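Xylose isomerase-like TIM barrel domain-containing protein (Thermus thermophilus, PDB 3AYT) is of uncharacterised function but binds zinc in a xylose isomerase-like TIM barrel, and may be a phosphodiester hydrolase like the apurinic/apyrimidinic endonucleases of its family. Local coordinates at residues V3-P8 with L222-D227; N189-V194 with R203-H208. All coordinates share one frame; numbering follows the deposited sequence.

Contact 1: V3-P8 with L222-D227. With ZN (zinc ion), chain F.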
ATOM      1  N   VAL A   3       1.064 -13.470  -4.854  1.00 23.36           N
ATOM      2  CA  VAL A   3       0.695 -12.389  -5.765  1.00 22.45           C
ATOM      3  C   VAL A   3      -0.773 -12.044  -5.562  1.00 21.85           C
ATOM      4  O   VAL A   3      -1.640 -12.924  -5.568  1.00 21.79           O
ATOM      5  CB  VAL A   3       0.956 -12.733  -7.251  1.00 22.84           C
ATOM      6  CG1 VAL A   3       0.800 -11.496  -8.119  1.00 21.98           C
ATOM      7  CG2 VAL A   3       2.351 -13.335  -7.437  1.00 23.30           C
ATOM      8  N   ARG A   4      -1.033 -10.754  -5.371  1.00 20.82           N
ATOM      9  CA  ARG A   4      -2.364 -10.259  -5.062  1.00 19.99           C
ATOM     10  C   ARG A   4      -2.798  -9.216  -6.077  1.00 19.54           C
ATOM     11  O   ARG A   4      -1.959  -8.551  -6.688  1.00 19.31           O
ATOM     12  CB  ARG A   4      -2.395  -9.676  -3.648  1.00 19.47           C
ATOM     13  CG  ARG A   4      -1.781 -10.598  -2.626  1.00 19.11           C
ATOM     14  CD  ARG A   4      -2.041 -10.144  -1.213  1.00 18.15           C
ATOM     15  NE  ARG A   4      -1.360 -11.031  -0.282  1.00 16.30           N
ATOM     16  CZ  ARG A   4      -1.400 -10.913   1.039  1.00 15.06           C
ATOM     17  NH1 ARG A   4      -2.101  -9.936   1.603  1.00 16.00           N
ATOM     18  NH2 ARG A   4      -0.734 -11.777   1.799  1.00 15.04           N
ATOM     19  N   LEU A   5      -4.110  -9.089  -6.268  1.00 19.18           N
ATOM     20  CA  LEU A   5      -4.657  -8.043  -7.116  1.00 18.89           C
ATOM     21  C   LEU A   5      -5.263  -6.935  -6.252  1.00 18.47           C
ATOM     22  O   LEU A   5      -6.042  -7.205  -5.330  1.00 18.16           O
ATOM     23  CB  LEU A   5      -5.699  -8.612  -8.091  1.00 19.08           C
ATOM     24  CG  LEU A   5      -6.407  -7.640  -9.043  1.00 20.01           C
ATOM     25  CD1 LEU A   5      -5.432  -6.964 -10.021  1.00 20.36           C
ATOM     26  CD2 LEU A   5      -7.534  -8.336  -9.806  1.00 20.28           C
ATOM     27  N   ALA A   6      -4.872  -5.695  -6.538  1.00 18.06           N
ATOM     28  CA  ALA A   6      -5.485  -4.536  -5.903  1.00 17.84           C
ATOM     29  C   ALA A   6      -6.806  -4.202  -6.587  1.00 17.42           C
ATOM     30  O   ALA A   6      -6.912  -4.231  -7.811  1.00 17.35           O
ATOM     31  CB  ALA A   6      -4.552  -3.330  -5.936  1.00 18.02           C
ATOM     32  N   PHE A   7      -7.813  -3.903  -5.780  1.00 17.29           N
ATOM     33  CA  PHE A   7      -9.097  -3.425  -6.280  1.00 17.08           C
ATOM     34  C   PHE A   7      -9.859  -2.728  -5.164  1.00 17.09           C
ATOM     35  O   PHE A   7      -9.677  -3.065  -3.990  1.00 17.01           O
ATOM     36  CB  PHE A   7      -9.940  -4.565  -6.881  1.00 17.19           C
ATOM     37  CG  PHE A   7     -10.212  -5.702  -5.933  1.00 17.49           C
ATOM     38  CD1 PHE A   7      -9.337  -6.786  -5.862  1.00 17.57           C
ATOM     39  CD2 PHE A   7     -11.358  -5.709  -5.139  1.00 17.47           C
ATOM     40  CE1 PHE A   7      -9.585  -7.849  -4.995  1.00 17.95           C
ATOM     41  CE2 PHE A   7     -11.616  -6.767  -4.265  1.00 18.58           C
ATOM     42  CZ  PHE A   7     -10.721  -7.841  -4.195  1.00 18.69           C
ATOM     43  N   PRO A   8     -10.710  -1.748  -5.524  1.00 16.96           N
ATOM     44  CA  PRO A   8     -11.576  -1.143  -4.526  1.00 17.12           C
ATOM     45  C   PRO A   8     -12.710  -2.091  -4.140  1.00 17.11           C
ATOM     46  O   PRO A   8     -13.169  -2.894  -4.960  1.00 17.26           O
ATOM     47  CB  PRO A   8     -12.146   0.094  -5.236  1.00 17.18           C
ATOM     48  CG  PRO A   8     -11.453   0.188  -6.566  1.00 17.24           C
ATOM     49  CD  PRO A   8     -10.911  -1.168  -6.864  1.00 17.18           C
ATOM     50  N   LEU A 222      -0.343  -6.455  -7.350  1.00 20.22           N
ATOM     51  CA  LEU A 222      -0.474  -5.884  -8.674  1.00 20.64           C
ATOM     52  C   LEU A 222      -1.450  -4.715  -8.624  1.00 21.33           C
ATOM     53  O   LEU A 222      -2.663  -4.896  -8.470  1.00 21.24           O
ATOM     54  CB  LEU A 222      -0.927  -6.945  -9.681  1.00 20.58           C
ATOM     55  CG  LEU A 222      -0.054  -8.202  -9.821  1.00 20.33           C
ATOM     56  CD1 LEU A 222      -0.726  -9.198 -10.744  1.00 21.40           C
ATOM     57  CD2 LEU A 222       1.347  -7.874 -10.329  1.00 19.61           C
ATOM     58  N   GLU A 223      -0.897  -3.513  -8.720  1.00 22.24           N
ATOM     59  CA  GLU A 223      -1.689  -2.295  -8.707  1.00 23.48           C
ATOM     60  C   GLU A 223      -1.864  -1.818 -10.133  1.00 24.35           C
ATOM     61  O   GLU A 223      -1.293  -0.807 -10.557  1.00 23.89           O
ATOM     62  CB  GLU A 223      -1.032  -1.240  -7.823  1.00 23.53           C
ATOM     63  CG  GLU A 223      -1.141  -1.588  -6.356  1.00 23.76           C
ATOM     64  CD  GLU A 223      -1.221  -0.373  -5.490  1.00 25.58           C
ATOM     65  OE1 GLU A 223      -1.984  -0.405  -4.506  1.00 24.07           O
ATOM     66  OE2 GLU A 223      -0.526   0.622  -5.800  1.00 27.74           O
ATOM     67  N   VAL A 224      -2.666  -2.586 -10.865  1.00 25.98           N
ATOM     68  CA  VAL A 224      -2.802  -2.439 -12.307  1.00 27.79           C
ATOM     69  C   VAL A 224      -4.267  -2.215 -12.662  1.00 29.20           C
ATOM     70  O   VAL A 224      -5.155  -2.875 -12.118  1.00 29.28           O
ATOM     71  CB  VAL A 224      -2.229  -3.670 -13.065  1.00 27.62           C
ATOM     72  CG1 VAL A 224      -0.717  -3.793 -12.839  1.00 27.54           C
ATOM     73  CG2 VAL A 224      -2.937  -4.967 -12.654  1.00 27.67           C
ATOM     74  N   ARG A 225      -4.515  -1.274 -13.564  1.00 31.16           N
ATOM     75  CA  ARG A 225      -5.885  -0.924 -13.937  1.00 33.18           C
ATOM     76  C   ARG A 225      -6.251  -1.504 -15.304  1.00 33.83           C
ATOM     77  O   ARG A 225      -6.931  -0.872 -16.109  1.00 34.31           O
ATOM     78  CB  ARG A 225      -6.097   0.592 -13.855  1.00 33.33           C
ATOM     79  CG  ARG A 225      -5.549   1.181 -12.557  1.00 35.51           C
ATOM     80  CD  ARG A 225      -6.492   2.142 -11.860  1.00 38.40           C
ATOM     81  NE  ARG A 225      -6.174   2.209 -10.430  1.00 40.62           N
ATOM     82  CZ  ARG A 225      -6.736   3.047  -9.562  1.00 41.37           C
ATOM     83  NH1 ARG A 225      -7.655   3.917  -9.964  1.00 42.05           N
ATOM     84  NH2 ARG A 225      -6.374   3.016  -8.286  1.00 41.07           N
ATOM     85  N   GLU A 226      -5.776  -2.723 -15.538  1.00 34.78           N
ATOM     86  CA  GLU A 226      -6.079  -3.512 -16.729  1.00 35.63           C
ATOM     87  C   GLU A 226      -5.970  -4.967 -16.293  1.00 36.04           C
ATOM     88  O   GLU A 226      -5.545  -5.234 -15.167  1.00 36.12           O
ATOM     89  CB  GLU A 226      -5.091  -3.199 -17.858  1.00 35.90           C
ATOM     90  CG  GLU A 226      -3.614  -3.432 -17.505  1.00 36.86           C
ATOM     91  CD  GLU A 226      -2.666  -2.469 -18.214  1.00 38.42           C
ATOM     92  OE1 GLU A 226      -3.002  -1.268 -18.340  1.00 39.36           O
ATOM     93  OE2 GLU A 226      -1.574  -2.908 -18.634  1.00 37.81           O
ATOM     94  N   ASP A 227      -6.339  -5.906 -17.160  1.00 36.44           N
ATOM     95  CA  ASP A 227      -6.249  -7.322 -16.797  1.00 37.00           C
ATOM     96  C   ASP A 227      -4.836  -7.688 -16.333  1.00 36.88           C
ATOM     97  O   ASP A 227      -3.874  -7.521 -17.080  1.00 36.84           O
ATOM     98  CB  ASP A 227      -6.689  -8.243 -17.940  1.00 37.13           C
ATOM     99  CG  ASP A 227      -6.741  -9.702 -17.514  1.00 38.36           C
ATOM    100  OD1 ASP A 227      -7.607 -10.051 -16.677  1.00 39.86           O
ATOM    101  OD2 ASP A 227      -5.911 -10.497 -18.005  1.00 39.29           O
TER
HETATM  102 ZN    ZN F 256       0.932   1.947  -4.393  1.00 89.11          ZN
HETATM  103  O   HOH W   1      -5.592  -2.594  -9.377  1.00 31.77           O
HETATM  104  O   HOH W   2      -1.449   1.800  -3.560  1.00 20.30           O
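The backbone N of L222 gives its hydrogen to R4 O at 2.7 Å, nearly straight at 170°. L222 O then takes the N-H of A6, with 3.0 Å between A6 N and L222 O. L5 therefore pairs with L222 as a parallel bridge: here the first strand of the eight-stranded barrel meets the last, closing the TIM barrel. Beyond it the two segments part, and one water spans them by donating to both A6 O and V224 O. On the V3 side, CG1 of that valine, anti to its own N (chi1 -170°), reaches L222 CG at 3.8 Å, under the cover of helix 229-239. The side chains of L5 and V224 cross at about a right angle, with L5 CD1 4.1 Å from V224 CG2. A6 CB lies 3.9 Å from E223 CG, against the stem of a metal ligand. The glutamate's CB leads away from strand 3-8, and its OE2 binds zinc at 2.4 Å; E136, D162 and H187 bind the same ion. Because E223 directly follows L222, the backbone bonds that seal the barrel are likely to help fix where the E223 side chain sets out, and so link barrel closure to the metal centre.

Contact 2: N189-V194 with R203-H208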
ATOM      1  N   ASN A 189       3.571  -2.195 -10.564  1.00 18.86           N
ATOM      2  CA  ASN A 189       3.032  -1.760 -11.836  1.00 19.72           C
ATOM      3  C   ASN A 189       4.142  -1.031 -12.578  1.00 20.55           C
ATOM      4  O   ASN A 189       5.276  -0.928 -12.083  1.00 20.92           O
ATOM      5  CB  ASN A 189       1.798  -0.849 -11.649  1.00 19.58           C
ATOM      6  CG  ASN A 189       2.076   0.353 -10.775  1.00 18.44           C
ATOM      7  OD1 ASN A 189       3.115   0.993 -10.897  1.00 18.65           O
ATOM      8  ND2 ASN A 189       1.131   0.682  -9.900  1.00 18.91           N
ATOM      9  N   ASP A 190       3.827  -0.511 -13.753  1.00 21.17           N
ATOM     10  CA  ASP A 190       4.801   0.256 -14.497  1.00 22.00           C
ATOM     11  C   ASP A 190       4.230   1.605 -14.885  1.00 22.34           C
ATOM     12  O   ASP A 190       3.007   1.804 -14.875  1.00 22.91           O
ATOM     13  CB  ASP A 190       5.300  -0.516 -15.722  1.00 22.04           C
ATOM     14  CG  ASP A 190       6.800  -0.340 -15.952  1.00 22.59           C
ATOM     15  OD1 ASP A 190       7.360   0.693 -15.514  1.00 21.50           O
ATOM     16  OD2 ASP A 190       7.414  -1.245 -16.568  1.00 22.70           O
ATOM     17  N   THR A 191       5.138   2.518 -15.213  1.00 22.60           N
ATOM     18  CA  THR A 191       4.842   3.903 -15.530  1.00 23.12           C
ATOM     19  C   THR A 191       5.660   4.333 -16.747  1.00 23.88           C
ATOM     20  O   THR A 191       6.653   3.692 -17.086  1.00 24.00           O
ATOM     21  CB  THR A 191       5.172   4.848 -14.334  1.00 22.92           C
ATOM     22  OG1 THR A 191       5.173   6.210 -14.774  1.00 22.20           O
ATOM     23  CG2 THR A 191       6.532   4.539 -13.738  1.00 23.13           C
ATOM     24  N   ASP A 192       5.235   5.414 -17.394  1.00 24.53           N
ATOM     25  CA  ASP A 192       6.003   6.039 -18.473  1.00 25.14           C
ATOM     26  C   ASP A 192       7.049   6.997 -17.904  1.00 24.80           C
ATOM     27  O   ASP A 192       7.744   7.684 -18.651  1.00 24.98           O
ATOM     28  CB  ASP A 192       5.069   6.787 -19.434  1.00 25.79           C
ATOM     29  CG  ASP A 192       4.127   7.751 -18.712  1.00 27.53           C
ATOM     30  OD1 ASP A 192       4.289   7.963 -17.486  1.00 28.63           O
ATOM     31  OD2 ASP A 192       3.217   8.297 -19.377  1.00 29.60           O
ATOM     32  N   GLY A 193       7.140   7.047 -16.575  1.00 24.41           N
ATOM     33  CA  GLY A 193       8.093   7.911 -15.882  1.00 23.80           C
ATOM     34  C   GLY A 193       7.595   9.331 -15.746  1.00 23.68           C
ATOM     35  O   GLY A 193       8.341  10.220 -15.343  1.00 23.32           O
ATOM     36  N   VAL A 194       6.325   9.542 -16.082  1.00 23.66           N
ATOM     37  CA  VAL A 194       5.707  10.861 -16.013  1.00 23.84           C
ATOM     38  C   VAL A 194       4.485  10.822 -15.099  1.00 23.66           C
ATOM     39  O   VAL A 194       4.333  11.662 -14.220  1.00 23.86           O
ATOM     40  CB  VAL A 194       5.261  11.361 -17.416  1.00 23.97           C
ATOM     41  CG1 VAL A 194       4.760  12.814 -17.335  1.00 24.77           C
ATOM     42  CG2 VAL A 194       6.403  11.241 -18.425  1.00 24.02           C
ATOM     43  N   ARG A 203       5.638  -2.962 -19.412  1.00 29.49           N
ATOM     44  CA  ARG A 203       5.104  -1.997 -20.378  1.00 29.35           C
ATOM     45  C   ARG A 203       5.701  -0.595 -20.289  1.00 29.09           C
ATOM     46  O   ARG A 203       5.540   0.207 -21.207  1.00 29.28           O
ATOM     47  CB  ARG A 203       3.571  -1.921 -20.265  1.00 29.63           C
ATOM     48  CG  ARG A 203       2.869  -3.263 -20.458  1.00 30.83           C
ATOM     49  CD  ARG A 203       1.342  -3.146 -20.496  1.00 32.86           C
ATOM     50  NE  ARG A 203       0.868  -2.380 -21.649  1.00 33.55           N
ATOM     51  CZ  ARG A 203      -0.015  -1.386 -21.588  1.00 34.73           C
ATOM     52  NH1 ARG A 203      -0.563  -1.034 -20.429  1.00 35.20           N
ATOM     53  NH2 ARG A 203      -0.369  -0.750 -22.698  1.00 35.15           N
ATOM     54  N   GLY A 204       6.397  -0.296 -19.194  1.00 28.63           N
ATOM     55  CA  GLY A 204       6.931   1.046 -18.980  1.00 27.92           C
ATOM     56  C   GLY A 204       8.434   1.087 -18.762  1.00 27.78           C
ATOM     57  O   GLY A 204       9.169   0.283 -19.336  1.00 27.93           O
ATOM     58  N   VAL A 205       8.873   2.013 -17.910  1.00 27.14           N
ATOM     59  CA  VAL A 205      10.295   2.368 -17.765  1.00 26.56           C
ATOM     60  C   VAL A 205      10.989   1.898 -16.474  1.00 26.12           C
ATOM     61  O   VAL A 205      12.172   2.202 -16.270  1.00 26.24           O
ATOM     62  CB  VAL A 205      10.508   3.912 -17.867  1.00 26.63           C
ATOM     63  CG1 VAL A 205       9.919   4.472 -19.156  1.00 26.80           C
ATOM     64  CG2 VAL A 205       9.927   4.634 -16.651  1.00 26.59           C
ATOM     65  N   LEU A 206      10.282   1.179 -15.603  1.00 25.28           N
ATOM     66  CA  LEU A 206      10.839   0.844 -14.278  1.00 24.64           C
ATOM     67  C   LEU A 206      11.854  -0.305 -14.270  1.00 24.52           C
ATOM     68  O   LEU A 206      12.609  -0.450 -13.312  1.00 24.08           O
ATOM     69  CB  LEU A 206       9.739   0.591 -13.237  1.00 24.29           C
ATOM     70  CG  LEU A 206       8.906   1.804 -12.814  1.00 24.00           C
ATOM     71  CD1 LEU A 206       7.862   1.413 -11.769  1.00 22.69           C
ATOM     72  CD2 LEU A 206       9.790   2.941 -12.313  1.00 24.00           C
ATOM     73  N   GLY A 207      11.840  -1.126 -15.322  1.00 24.59           N
ATOM     74  CA  GLY A 207      12.816  -2.210 -15.493  1.00 24.30           C
ATOM     75  C   GLY A 207      12.918  -3.112 -14.281  1.00 24.25           C
ATOM     76  O   GLY A 207      13.978  -3.204 -13.656  1.00 24.34           O
ATOM     77  N   HIS A 208      11.807  -3.775 -13.955  1.00 23.61           N
ATOM     78  CA  HIS A 208      11.700  -4.593 -12.757  1.00 23.26           C
ATOM     79  C   HIS A 208      12.692  -5.757 -12.755  1.00 23.38           C
ATOM     80  O   HIS A 208      13.134  -6.198 -11.694  1.00 23.07           O
ATOM     81  CB  HIS A 208      10.269  -5.106 -12.582  1.00 23.05           C
ATOM     82  CG  HIS A 208       9.257  -4.015 -12.400  1.00 22.76           C
ATOM     83  ND1 HIS A 208       8.722  -3.693 -11.170  1.00 23.33           N
ATOM     84  CD2 HIS A 208       8.696  -3.162 -13.289  1.00 21.58           C
ATOM     85  CE1 HIS A 208       7.867  -2.696 -11.313  1.00 20.89           C
ATOM     86  NE2 HIS A 208       7.831  -2.355 -12.589  1.00 22.07           N
TER
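D190 turns its side chain into the 203-208 loop, CB lying 3.6 Å from G204 N and CG close over the same glycine. From there the carboxylate divides its work. OD1 accepts from L206 N at 3.0 Å through the syn lone pair, and on its anti side, somewhat out of plane, from the N-H of T191. OD2 takes a weak, bent bond from G204 N. With an alanine here, the N-H groups of G204 and L206 would probably lose their acceptor, and the two limbs could shift apart. Both limbs belong to the long loop between barrel strands 185-188 and 219-222, which also carries the zinc ligands D196 and H198. Beside the carboxylate, V205 N donates to T191 O at 2.9 Å; a side chain on G204 would run into that oxygen and D190 OD1. With OG1 of T191 anti to the backbone N (chi1 166°), CG2 is left between N and the carbonyl carbon and packs on L206 CG at 3.7 Å, while OG1 accepts from G193 N in an ST turn and also bonds Y195 O. At the other end, the edge of the H208 ring meets N189 O, with a weak bond from NE2 at 3.0 Å.

In the fold
Contact 2 folds up the loop between strands 185-188 and 219-222, within the long span of chain whose two ends contact 1 joins; the centres of the two contacts are 16 Å apart. They touch directly in three places. R203 NH1 makes a salt bridge to E226 OE2 at 2.8 Å, N189 ND2 probably donates to E223 O at 2.9 Å, and N189 CB packs 4.1 Å from V224 CG1. The probable hydrogen bond from N189 ND2 bears most directly on the metal site, since it would steady the backbone of the zinc ligand E223. At its nearest approach the N189 side chain is about 5 Å from a zinc ion and about 4 Å from the side chain of H198, another ligand, consistent with a second-shell place beside the metal site.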